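Long-range contacts in group 3 allergen SMIPP-S YvT004A06 (Sarcoptes scabiei type hominis, PDB 3H7T), which adopts the fold of trypsin-like serine proteases but is an inactivated paralogue, and so probably does not cleave peptide bonds itself: residues L107-D113 with R216-L222; R149-E153 with I165-C171. One frame throughout, in Å; residues are numbered along the deposited sequence.

Interaction 1 of 2, residues L107-D113 with R216-L222; sequences LPSLLYD and RVGYYVL
Leu-111 and Gly-218 meet backbone to backbone: Leu-111 N donates to Gly-218 O at 2.9 Å. The donor sits in a type II turn closed by Tyr-112 N on Ser-109 O. One water joins the two segments again, accepting from Gly-218 N at 2.8 Å and donating to Tyr-112 O at 3.1 Å, so both polar backbone atoms of Gly-218 are used.

The arm of Arg-216, bent at chi2 and chi3, carries its guanidinium to the turn, where NH2 makes a weak in-plane bond to Leu-111 O at 2.9 Å. Its NH1 is satisfied by Asp-167 O. The Asp-113 carboxylate stacks over one face, planes 16° apart, in a long salt bridge, OD1 to NE 4.0 Å, of charge alone since no N-H points at the oxygen; OD1 has a firmer partner in Arg-149. Against the opposite face rests Tyr-219 CD1, offset toward the rim.

The other end is apolar: Pro-108 CD lies 3.7 Å from Val-217 CG1, and the proline ring slides past Val-221. Tyr-220 occupies the N-cap position of the helix that follows. Packing of the connection between the two beta-barrels onto the start of the C-terminal helix is characteristic of the chymotrypsin fold.

Interaction 2 of 2, residues R149-E153 with I165-C171; sequences RKSCE and IYDGVFC. With ZN (zinc ion), chain D; ZN (zinc ion), chain C.
Cys-152 and Cys-171 are joined by a disulfide that pins helix 149-157 to strand 169-172, as in the trypsin family, where a corresponding bridge ties the intermediate helix to the second barrel. The short helix and strand segments cross at 79°, with their axes 8.1 Å apart. Between Cys-152 SG and Cys-171 SG the bond measures 2.1 Å, and the bridge is twisted to a chi3 of -73°. Ile-165 brings CD1 alongside it, 3.7 Å from Cys-152 SG. Its other branch, CG2, touches the arm of Arg-149 at CG (3.9 Å) and also approaches Glu-153 CB, so one side chain touches Arg-149, Cys-152 and Glu-153 of the helix.

Past Ile-165 the arm of Arg-149 runs in the opposite direction, extended until it bends at chi3 (-61°). The bend turns the guanidinium side-on to Val-169 O, which lies in its plane and takes two bonds: NE, at 2.8 Å, arrives nearly along the C=O axis, whereas NH2, also at 2.8 Å, comes from above the carbonyl plane. Asp-167 CA lies over one face of the group, toward its rim.

Two carboxylates hold zinc ions here. Glu-153, extended beyond CG, carries its oxygens away from the helix to one ion, which also binds a water that accepts from Lys-150 NZ. The second ion is held by Asp-167, whose OD1 lies 2.0 Å from the metal.

In the fold
The contacts are nested along the chain: 107-113 comes first, then both segments of interaction 2, then 216-222. Their centres lie 15 Å apart, yet they touch where the turn leading into strand 169-172 meets Arg-216 at the end of strand 212-216, the two strands being antiparallel neighbours in the seven-stranded sheet. Arg-216 N probably bonds to Gly-168 O there, and the Asp-113 to Arg-149 salt bridge links the other two segments. Interaction 1 fastens the connection from the six-stranded barrel to the beginning of helix 221-228, whereas interaction 2 fixes helix 149-157 to strand 169-172. Together they tie the inter-barrel connection and two peripheral helices to the second half of the trypsin-like fold.

Interaction 1 of 2, residues L107-D113 with R216-L222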
loop_
_atom_site.group_PDB
_atom_site.type_symbol
_atom_site.label_atom_id
_atom_site.label_comp_id
_atom_site.label_asym_id
_atom_site.label_seq_id
_atom_site.Cartn_x
_atom_site.Cartn_y
_atom_site.Cartn_z
ATOM N N LEU A 107 -10.326 -6.277 -6.861
ATOM C CA LEU A 107 -9.813 -7.141 -5.799
ATOM C C LEU A 107 -9.462 -8.529 -6.346
ATOM O O LEU A 107 -10.033 -8.955 -7.346
ATOM C CB LEU A 107 -10.818 -7.227 -4.643
ATOM C CG LEU A 107 -11.029 -5.935 -3.841
ATOM C CD1 LEU A 107 -12.218 -6.051 -2.873
ATOM C CD2 LEU A 107 -9.752 -5.579 -3.078
ATOM N N PRO A 108 -8.505 -9.233 -5.703
ATOM C CA PRO A 108 -8.129 -10.573 -6.131
ATOM C C PRO A 108 -9.140 -11.600 -5.611
ATOM O O PRO A 108 -9.969 -11.262 -4.770
ATOM C CB PRO A 108 -6.800 -10.783 -5.411
ATOM C CG PRO A 108 -6.988 -10.074 -4.125
ATOM C CD PRO A 108 -7.757 -8.824 -4.498
ATOM N N SER A 109 -9.030 -12.840 -6.081
ATOM C CA SER A 109 -9.836 -13.955 -5.575
ATOM C C SER A 109 -9.449 -14.290 -4.133
ATOM O O SER A 109 -8.349 -13.935 -3.666
ATOM C CB SER A 109 -9.657 -15.183 -6.468
ATOM O OG SER A 109 -8.292 -15.567 -6.518
ATOM N N LEU A 110 -10.355 -14.966 -3.429
ATOM C CA LEU A 110 -10.160 -15.269 -2.019
ATOM C C LEU A 110 -8.861 -16.019 -1.774
ATOM O O LEU A 110 -8.551 -16.987 -2.472
ATOM C CB LEU A 110 -11.341 -16.068 -1.457
ATOM C CG LEU A 110 -11.222 -16.532 0.002
ATOM C CD1 LEU A 110 -11.318 -15.362 0.986
ATOM C CD2 LEU A 110 -12.281 -17.579 0.306
ATOM N N LEU A 111 -8.115 -15.548 -0.778
ATOM C CA LEU A 111 -6.849 -16.145 -0.363
ATOM C C LEU A 111 -5.768 -16.204 -1.453
ATOM O O LEU A 111 -4.829 -16.996 -1.356
ATOM C CB LEU A 111 -7.079 -17.513 0.299
ATOM C CG LEU A 111 -7.761 -17.503 1.676
ATOM C CD1 LEU A 111 -8.162 -18.919 2.071
ATOM C CD2 LEU A 111 -6.866 -16.889 2.748
ATOM N N TYR A 112 -5.880 -15.344 -2.463
ATOM C CA TYR A 112 -4.831 -15.229 -3.477
ATOM C C TYR A 112 -3.460 -15.051 -2.814
ATOM O O TYR A 112 -3.319 -14.283 -1.853
ATOM C CB TYR A 112 -5.104 -14.071 -4.441
ATOM C CG TYR A 112 -4.136 -14.050 -5.605
ATOM C CD1 TYR A 112 -4.384 -14.799 -6.755
ATOM C CD2 TYR A 112 -2.949 -13.316 -5.540
ATOM C CE1 TYR A 112 -3.488 -14.802 -7.817
ATOM C CE2 TYR A 112 -2.045 -13.318 -6.588
ATOM C CZ TYR A 112 -2.321 -14.051 -7.726
ATOM O OH TYR A 112 -1.431 -14.047 -8.770
ATOM N N ASP A 113 -2.466 -15.783 -3.308
ATOM C CA ASP A 113 -1.124 -15.735 -2.735
ATOM C C ASP A 113 -0.099 -15.746 -3.863
ATOM O O ASP A 113 0.081 -16.778 -4.516
ATOM C CB ASP A 113 -0.907 -16.921 -1.775
ATOM C CG ASP A 113 0.292 -16.719 -0.827
ATOM O OD1 ASP A 113 0.896 -15.620 -0.799
ATOM O OD2 ASP A 113 0.629 -17.676 -0.094
ATOM N N ARG A 216 -1.182 -9.218 2.187
ATOM C CA ARG A 216 -1.775 -10.121 1.200
ATOM C C ARG A 216 -3.266 -9.820 1.157
ATOM O O ARG A 216 -4.021 -10.246 2.043
ATOM C CB ARG A 216 -1.534 -11.584 1.594
ATOM C CG ARG A 216 -1.619 -12.562 0.413
ATOM C CD ARG A 216 -2.495 -13.773 0.664
ATOM N NE ARG A 216 -2.017 -14.647 1.719
ATOM C CZ ARG A 216 -2.314 -15.942 1.835
ATOM N NH1 ARG A 216 -1.826 -16.616 2.857
ATOM N NH2 ARG A 216 -3.080 -16.569 0.947
ATOM N N VAL A 217 -3.683 -9.087 0.128
ATOM C CA VAL A 217 -5.075 -8.657 -0.007
ATOM C C VAL A 217 -6.059 -9.831 -0.048
ATOM O O VAL A 217 -7.094 -9.780 0.607
ATOM C CB VAL A 217 -5.284 -7.711 -1.219
ATOM C CG1 VAL A 217 -6.752 -7.295 -1.333
ATOM C CG2 VAL A 217 -4.411 -6.457 -1.070
ATOM N N GLY A 218 -5.708 -10.889 -0.783
ATOM C CA GLY A 218 -6.490 -12.132 -0.827
ATOM C C GLY A 218 -6.951 -12.640 0.530
ATOM O O GLY A 218 -8.106 -13.093 0.685
ATOM N N TYR A 219 -6.058 -12.531 1.516
ATOM C CA TYR A 219 -6.297 -12.995 2.883
ATOM C C TYR A 219 -7.415 -12.196 3.569
ATOM O O TYR A 219 -8.076 -12.683 4.498
ATOM C CB TYR A 219 -4.994 -12.920 3.689
ATOM C CG TYR A 219 -5.030 -13.574 5.056
ATOM C CD1 TYR A 219 -4.565 -14.882 5.244
ATOM C CD2 TYR A 219 -5.520 -12.882 6.164
ATOM C CE1 TYR A 219 -4.589 -15.477 6.513
ATOM C CE2 TYR A 219 -5.562 -13.468 7.420
ATOM C CZ TYR A 219 -5.096 -14.763 7.591
ATOM O OH TYR A 219 -5.135 -15.318 8.849
ATOM N N TYR A 220 -7.641 -10.978 3.088
ATOM C CA TYR A 220 -8.550 -10.061 3.752
ATOM C C TYR A 220 -9.729 -9.608 2.874
ATOM O O TYR A 220 -10.445 -8.675 3.244
ATOM C CB TYR A 220 -7.758 -8.840 4.254
ATOM C CG TYR A 220 -6.715 -9.169 5.298
ATOM C CD1 TYR A 220 -7.070 -9.313 6.638
ATOM C CD2 TYR A 220 -5.372 -9.314 4.953
ATOM C CE1 TYR A 220 -6.120 -9.605 7.608
ATOM C CE2 TYR A 220 -4.406 -9.597 5.924
ATOM C CZ TYR A 220 -4.796 -9.743 7.246
ATOM O OH TYR A 220 -3.881 -10.030 8.220
ATOM N N VAL A 221 -9.936 -10.278 1.733
ATOM C CA VAL A 221 -10.975 -9.883 0.755
ATOM C C VAL A 221 -12.405 -9.876 1.334
ATOM O O VAL A 221 -13.214 -9.020 0.975
ATOM C CB VAL A 221 -10.899 -10.742 -0.555
ATOM C CG1 VAL A 221 -12.188 -10.645 -1.387
ATOM C CG2 VAL A 221 -9.703 -10.323 -1.395
ATOM N N LEU A 222 -12.694 -10.825 2.224
ATOM C CA LEU A 222 -13.976 -10.877 2.932
ATOM C C LEU A 222 -14.156 -9.655 3.819
ATOM O O LEU A 222 -15.240 -9.071 3.881
ATOM C CB LEU A 222 -14.071 -12.133 3.804
ATOM C CG LEU A 222 -13.912 -13.520 3.176
ATOM C CD1 LEU A 222 -13.672 -14.546 4.270
ATOM C CD2 LEU A 222 -15.115 -13.896 2.318
HETATM O O HOH W 1 -3.450 -11.271 -2.420
#

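Interaction 2 of 2, residues R149-E153 with I165-C171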
loop_
_atom_site.group_PDB
_atom_site.type_symbol
_atom_site.label_atom_id
_atom_site.label_comp_id
_atom_site.label_asym_id
_atom_site.label_seq_id
_atom_site.Cartn_x
_atom_site.Cartn_y
_atom_site.Cartn_z
ATOM N N ARG A 149 7.448 -17.135 1.206
ATOM C CA ARG A 149 7.167 -16.725 2.596
ATOM C C ARG A 149 8.066 -17.378 3.652
ATOM O O ARG A 149 8.601 -16.685 4.523
ATOM C CB ARG A 149 5.694 -16.950 2.953
ATOM C CG ARG A 149 5.317 -16.473 4.361
ATOM C CD ARG A 149 3.812 -16.498 4.612
ATOM N NE ARG A 149 3.059 -15.624 3.708
ATOM C CZ ARG A 149 2.358 -16.056 2.656
ATOM N NH1 ARG A 149 2.312 -17.349 2.362
ATOM N NH2 ARG A 149 1.706 -15.195 1.890
ATOM N N LYS A 150 8.226 -18.704 3.581
ATOM C CA LYS A 150 9.119 -19.407 4.499
ATOM C C LYS A 150 10.557 -18.873 4.438
ATOM O O LYS A 150 11.175 -18.609 5.473
ATOM C CB LYS A 150 9.102 -20.922 4.242
ATOM C CG LYS A 150 9.853 -21.731 5.306
ATOM C CD LYS A 150 9.241 -21.515 6.683
ATOM C CE LYS A 150 10.036 -22.225 7.769
ATOM N NZ LYS A 150 9.441 -21.982 9.109
ATOM N N SER A 151 11.071 -18.714 3.222
ATOM C CA SER A 151 12.421 -18.206 3.011
ATOM C C SER A 151 12.579 -16.772 3.544
ATOM O O SER A 151 13.598 -16.435 4.166
ATOM C CB SER A 151 12.797 -18.309 1.526
ATOM O OG SER A 151 13.702 -17.282 1.159
ATOM N N CYS A 152 11.558 -15.947 3.328
ATOM C CA CYS A 152 11.542 -14.577 3.855
ATOM C C CYS A 152 11.515 -14.564 5.382
ATOM O O CYS A 152 12.258 -13.815 6.007
ATOM C CB CYS A 152 10.349 -13.810 3.291
ATOM S SG CYS A 152 10.133 -12.112 3.870
ATOM N N GLU A 153 10.662 -15.401 5.972
ATOM C CA GLU A 153 10.625 -15.538 7.422
ATOM C C GLU A 153 11.964 -15.949 8.023
ATOM O O GLU A 153 12.368 -15.412 9.063
ATOM C CB GLU A 153 9.559 -16.534 7.880
ATOM C CG GLU A 153 9.571 -16.641 9.401
ATOM C CD GLU A 153 8.533 -17.571 9.963
ATOM O OE1 GLU A 153 8.371 -18.690 9.434
ATOM O OE2 GLU A 153 7.894 -17.178 10.958
ATOM N N ILE A 165 6.343 -11.508 9.687
ATOM C CA ILE A 165 6.021 -12.387 8.550
ATOM C C ILE A 165 5.008 -13.460 8.963
ATOM O O ILE A 165 5.274 -14.296 9.838
ATOM C CB ILE A 165 7.298 -13.053 7.945
ATOM C CG1 ILE A 165 8.466 -12.037 7.820
ATOM C CG2 ILE A 165 6.983 -13.768 6.619
ATOM C CD1 ILE A 165 8.224 -10.903 6.827
ATOM N N TYR A 166 3.850 -13.436 8.315
ATOM C CA TYR A 166 2.754 -14.357 8.649
ATOM C C TYR A 166 1.905 -14.547 7.382
ATOM O O TYR A 166 2.199 -13.933 6.356
ATOM C CB TYR A 166 1.959 -13.814 9.854
ATOM C CG TYR A 166 1.128 -12.590 9.557
ATOM C CD1 TYR A 166 -0.261 -12.677 9.500
ATOM C CD2 TYR A 166 1.722 -11.347 9.314
ATOM C CE1 TYR A 166 -1.031 -11.570 9.216
ATOM C CE2 TYR A 166 0.955 -10.231 9.033
ATOM C CZ TYR A 166 -0.421 -10.351 8.978
ATOM O OH TYR A 166 -1.206 -9.265 8.680
ATOM N N ASP A 167 0.869 -15.380 7.425
ATOM C CA ASP A 167 0.121 -15.709 6.202
ATOM C C ASP A 167 -0.584 -14.512 5.559
ATOM O O ASP A 167 -0.900 -14.536 4.363
ATOM C CB ASP A 167 -0.895 -16.833 6.441
ATOM C CG ASP A 167 -0.246 -18.149 6.844
ATOM O OD1 ASP A 167 0.925 -18.421 6.478
ATOM O OD2 ASP A 167 -0.931 -18.935 7.526
ATOM N N GLY A 168 -0.841 -13.471 6.350
ATOM C CA GLY A 168 -1.545 -12.288 5.855
ATOM C C GLY A 168 -0.644 -11.279 5.143
ATOM O O GLY A 168 -1.103 -10.198 4.750
ATOM N N VAL A 169 0.638 -11.616 5.009
ATOM C CA VAL A 169 1.555 -10.855 4.155
ATOM C C VAL A 169 2.273 -11.747 3.163
ATOM O O VAL A 169 2.361 -12.963 3.357
ATOM C CB VAL A 169 2.611 -10.014 4.962
ATOM C CG1 VAL A 169 1.922 -8.951 5.825
ATOM C CG2 VAL A 169 3.550 -10.900 5.791
ATOM N N PHE A 170 2.781 -11.135 2.096
ATOM C CA PHE A 170 3.772 -11.778 1.243
ATOM C C PHE A 170 4.991 -10.878 1.137
ATOM O O PHE A 170 4.916 -9.680 1.440
ATOM C CB PHE A 170 3.201 -12.135 -0.141
ATOM C CG PHE A 170 2.884 -10.954 -1.018
ATOM C CD1 PHE A 170 3.866 -10.386 -1.837
ATOM C CD2 PHE A 170 1.594 -10.436 -1.063
ATOM C CE1 PHE A 170 3.565 -9.296 -2.671
ATOM C CE2 PHE A 170 1.279 -9.342 -1.893
ATOM C CZ PHE A 170 2.264 -8.780 -2.706
ATOM N N CYS A 171 6.116 -11.461 0.730
ATOM C CA CYS A 171 7.378 -10.728 0.652
ATOM C C CYS A 171 7.752 -10.552 -0.802
ATOM O O CYS A 171 7.509 -11.446 -1.620
ATOM C CB CYS A 171 8.493 -11.490 1.371
ATOM S SG CYS A 171 8.244 -11.686 3.162
HETATM ZN ZN ZN D . 6.029 -18.748 10.777
HETATM ZN ZN ZN C . 1.898 -19.627 7.707
HETATM O O HOH W 2 6.962 -20.651 9.792
#